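Local atomic coordinates of CELL division inhibitor (Pyrococcus furiosus, PDB entry 1G3Q), a protein that binds ADP and magnesium and, as a MinD-type P-loop protein, probably hydrolyses ATP in the control of cell division. Residues G122-L132 against V154-G162. Numbering follows the deposited sequence.
Sequences GLQLDAMSAML and VGIVLKKAG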
loop_
_atom_site.group_PDB
_atom_site.type_symbol
_atom_site.label_atom_id
_atom_site.label_comp_id
_atom_site.label_asym_id
_atom_site.label_seq_id
_atom_site.Cartn_x
_atom_site.Cartn_y
_atom_site.Cartn_z
ATOM N N GLY A 122 1.354 -7.767 9.841
ATOM C CA GLY A 122 1.131 -8.996 10.577
ATOM C C GLY A 122 0.459 -10.145 9.858
ATOM O O GLY A 122 0.312 -10.148 8.633
ATOM N N LEU A 123 0.038 -11.128 10.648
ATOM C CA LEU A 123 -0.597 -12.321 10.120
ATOM C C LEU A 123 -1.944 -12.632 10.763
ATOM O O LEU A 123 -2.476 -13.727 10.583
ATOM C CB LEU A 123 0.347 -13.513 10.294
ATOM C CG LEU A 123 1.704 -13.385 9.595
ATOM C CD1 LEU A 123 2.645 -14.457 10.113
ATOM C CD2 LEU A 123 1.525 -13.500 8.082
ATOM N N GLN A 124 -2.498 -11.683 11.514
ATOM C CA GLN A 124 -3.794 -11.916 12.139
ATOM C C GLN A 124 -4.900 -11.805 11.086
ATOM O O GLN A 124 -4.618 -11.537 9.917
ATOM C CB GLN A 124 -4.023 -10.935 13.294
ATOM C CG GLN A 124 -3.057 -11.147 14.461
ATOM C CD GLN A 124 -2.963 -12.610 14.893
ATOM O OE1 GLN A 124 -3.969 -13.243 15.212
ATOM N NE2 GLN A 124 -1.749 -13.147 14.905
ATOM N N LEU A 125 -6.148 -12.011 11.497
ATOM C CA LEU A 125 -7.280 -11.998 10.569
ATOM C C LEU A 125 -7.381 -10.825 9.596
ATOM O O LEU A 125 -7.406 -11.029 8.380
ATOM C CB LEU A 125 -8.601 -12.129 11.338
ATOM C CG LEU A 125 -9.855 -12.284 10.470
ATOM C CD1 LEU A 125 -9.713 -13.499 9.556
ATOM C CD2 LEU A 125 -11.080 -12.417 11.361
ATOM N N ASP A 126 -7.464 -9.604 10.116
ATOM C CA ASP A 126 -7.573 -8.435 9.247
ATOM C C ASP A 126 -6.418 -8.373 8.251
ATOM O O ASP A 126 -6.629 -8.136 7.062
ATOM C CB ASP A 126 -7.610 -7.147 10.078
ATOM C CG ASP A 126 -8.940 -6.937 10.774
ATOM O OD1 ASP A 126 -9.794 -7.850 10.729
ATOM O OD2 ASP A 126 -9.134 -5.855 11.370
ATOM N N ALA A 127 -5.201 -8.590 8.740
ATOM C CA ALA A 127 -4.016 -8.549 7.889
ATOM C C ALA A 127 -4.086 -9.587 6.774
ATOM O O ALA A 127 -3.850 -9.273 5.607
ATOM C CB ALA A 127 -2.759 -8.771 8.727
ATOM N N MET A 128 -4.413 -10.823 7.136
ATOM C CA MET A 128 -4.503 -11.901 6.157
ATOM C C MET A 128 -5.609 -11.661 5.134
ATOM O O MET A 128 -5.415 -11.887 3.939
ATOM C CB MET A 128 -4.739 -13.240 6.858
ATOM C CG MET A 128 -3.564 -13.743 7.678
ATOM S SD MET A 128 -2.068 -14.022 6.700
ATOM C CE MET A 128 -2.659 -15.177 5.486
ATOM N N SER A 129 -6.766 -11.207 5.605
ATOM C CA SER A 129 -7.901 -10.944 4.722
ATOM C C SER A 129 -7.560 -9.899 3.665
ATOM O O SER A 129 -7.970 -10.011 2.511
ATOM C CB SER A 129 -9.104 -10.464 5.535
ATOM O OG SER A 129 -9.482 -11.431 6.495
ATOM N N ALA A 130 -6.811 -8.881 4.068
ATOM C CA ALA A 130 -6.426 -7.816 3.154
ATOM C C ALA A 130 -5.363 -8.305 2.178
ATOM O O ALA A 130 -5.536 -8.205 0.962
ATOM C CB ALA A 130 -5.906 -6.610 3.945
ATOM N N MET A 131 -4.269 -8.844 2.705
ATOM C CA MET A 131 -3.184 -9.331 1.860
ATOM C C MET A 131 -3.660 -10.367 0.850
ATOM O O MET A 131 -3.260 -10.332 -0.315
ATOM C CB MET A 131 -2.064 -9.933 2.715
ATOM C CG MET A 131 -1.428 -8.949 3.684
ATOM S SD MET A 131 0.009 -9.641 4.518
ATOM C CE MET A 131 -0.800 -10.785 5.662
ATOM N N LEU A 132 -4.518 -11.282 1.295
ATOM C CA LEU A 132 -5.025 -12.331 0.420
ATOM C C LEU A 132 -6.029 -11.840 -0.615
ATOM O O LEU A 132 -6.547 -12.634 -1.409
ATOM C CB LEU A 132 -5.641 -13.464 1.244
ATOM C CG LEU A 132 -4.633 -14.288 2.055
ATOM C CD1 LEU A 132 -5.367 -15.347 2.868
ATOM C CD2 LEU A 132 -3.635 -14.939 1.114
ATOM N N VAL A 154 6.220 -13.002 6.134
ATOM C CA VAL A 154 4.940 -12.665 5.529
ATOM C C VAL A 154 4.996 -13.020 4.047
ATOM O O VAL A 154 4.060 -13.601 3.504
ATOM C CB VAL A 154 4.621 -11.159 5.684
ATOM C CG1 VAL A 154 3.337 -10.821 4.945
ATOM C CG2 VAL A 154 4.489 -10.809 7.160
ATOM N N GLY A 155 6.107 -12.672 3.404
ATOM C CA GLY A 155 6.270 -12.968 1.993
ATOM C C GLY A 155 6.167 -14.456 1.716
ATOM O O GLY A 155 5.536 -14.878 0.744
ATOM N N ILE A 156 6.790 -15.257 2.576
ATOM C CA ILE A 156 6.757 -16.705 2.421
ATOM C C ILE A 156 5.316 -17.195 2.529
ATOM O O ILE A 156 4.873 -18.027 1.739
ATOM C CB ILE A 156 7.621 -17.398 3.498
ATOM C CG1 ILE A 156 9.068 -16.916 3.377
ATOM C CG2 ILE A 156 7.551 -18.912 3.337
ATOM C CD1 ILE A 156 10.014 -17.526 4.390
ATOM N N VAL A 157 4.582 -16.666 3.503
ATOM C CA VAL A 157 3.190 -17.054 3.693
ATOM C C VAL A 157 2.375 -16.714 2.451
ATOM O O VAL A 157 1.644 -17.556 1.926
ATOM C CB VAL A 157 2.563 -16.337 4.911
ATOM C CG1 VAL A 157 1.066 -16.598 4.955
ATOM C CG2 VAL A 157 3.218 -16.826 6.198
ATOM N N LEU A 158 2.501 -15.478 1.980
ATOM C CA LEU A 158 1.766 -15.044 0.799
ATOM C C LEU A 158 2.175 -15.854 -0.428
ATOM O O LEU A 158 1.344 -16.175 -1.272
ATOM C CB LEU A 158 2.002 -13.551 0.546
ATOM C CG LEU A 158 1.503 -12.613 1.650
ATOM C CD1 LEU A 158 1.826 -11.171 1.284
ATOM C CD2 LEU A 158 0.002 -12.797 1.842
ATOM N N LYS A 159 3.459 -16.177 -0.525
ATOM C CA LYS A 159 3.950 -16.958 -1.655
ATOM C C LYS A 159 3.252 -18.316 -1.678
ATOM O O LYS A 159 2.806 -18.779 -2.730
ATOM C CB LYS A 159 5.462 -17.154 -1.547
ATOM C CG LYS A 159 6.078 -17.838 -2.754
ATOM C CD LYS A 159 7.577 -18.006 -2.583
ATOM C CE LYS A 159 8.202 -18.649 -3.813
ATOM N NZ LYS A 159 9.659 -18.893 -3.616
ATOM N N LYS A 160 3.154 -18.945 -0.509
ATOM C CA LYS A 160 2.507 -20.246 -0.390
ATOM C C LYS A 160 1.007 -20.125 -0.645
ATOM O O LYS A 160 0.368 -21.074 -1.104
ATOM C CB LYS A 160 2.755 -20.833 1.003
ATOM C CG LYS A 160 4.229 -21.083 1.309
ATOM C CD LYS A 160 4.439 -21.623 2.719
ATOM C CE LYS A 160 5.909 -21.923 2.973
ATOM N NZ LYS A 160 6.157 -22.417 4.355
ATOM N N ALA A 161 0.450 -18.953 -0.350
ATOM C CA ALA A 161 -0.973 -18.714 -0.553
ATOM C C ALA A 161 -1.300 -18.530 -2.033
ATOM O O ALA A 161 -2.469 -18.473 -2.416
ATOM C CB ALA A 161 -1.420 -17.490 0.241
ATOM N N GLY A 162 -0.264 -18.426 -2.862
ATOM C CA GLY A 162 -0.484 -18.271 -4.288
ATOM C C GLY A 162 -0.157 -16.916 -4.894
ATOM O O GLY A 162 -0.228 -16.757 -6.112
#
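Gly122 and Leu123, just ahead of helix 125-131, open the contact: the carbonyl oxygen of Gly122 is buried near Val154 with no polar partner in the model, and Leu123 reaches two valines a turn apart, its CD2 lying 4.1 Å from Val154 CG2 and 4.2 Å from Val157 CG2. One turn into the helix, Met128 curls, bent at chi2 (-61°) and chi3 (-57°), which brings its CE to 4.0 Å from Val157 CG1, so that Leu123 and Met128 share the two branches of one valine. Met131, whose CB leaves the backbone toward the second segment, lies against Val154 and Leu158, crossing both nearly at right angles; its SD meets Val154 CG1 at 3.6 Å, while its CB rests 3.6 Å from Leu158 CD2. Met131 and Leu158 also touch Val8 of strand 3-8, which ties both helices to the sheet. Leu132 completes the seam, pressing CD2 tightly on Ala161 CB (3.5 Å). No hydrogen bond links the segments: the axes of the two short helical segments approach to 11.7 Å at a crossing angle of -52°, and apolar side chains bridge them. Two helices packed side by side on a largely parallel sheet, over the strand that leads into the P-loop, exemplify the layered alpha-beta-alpha fold of P-loop NTPases.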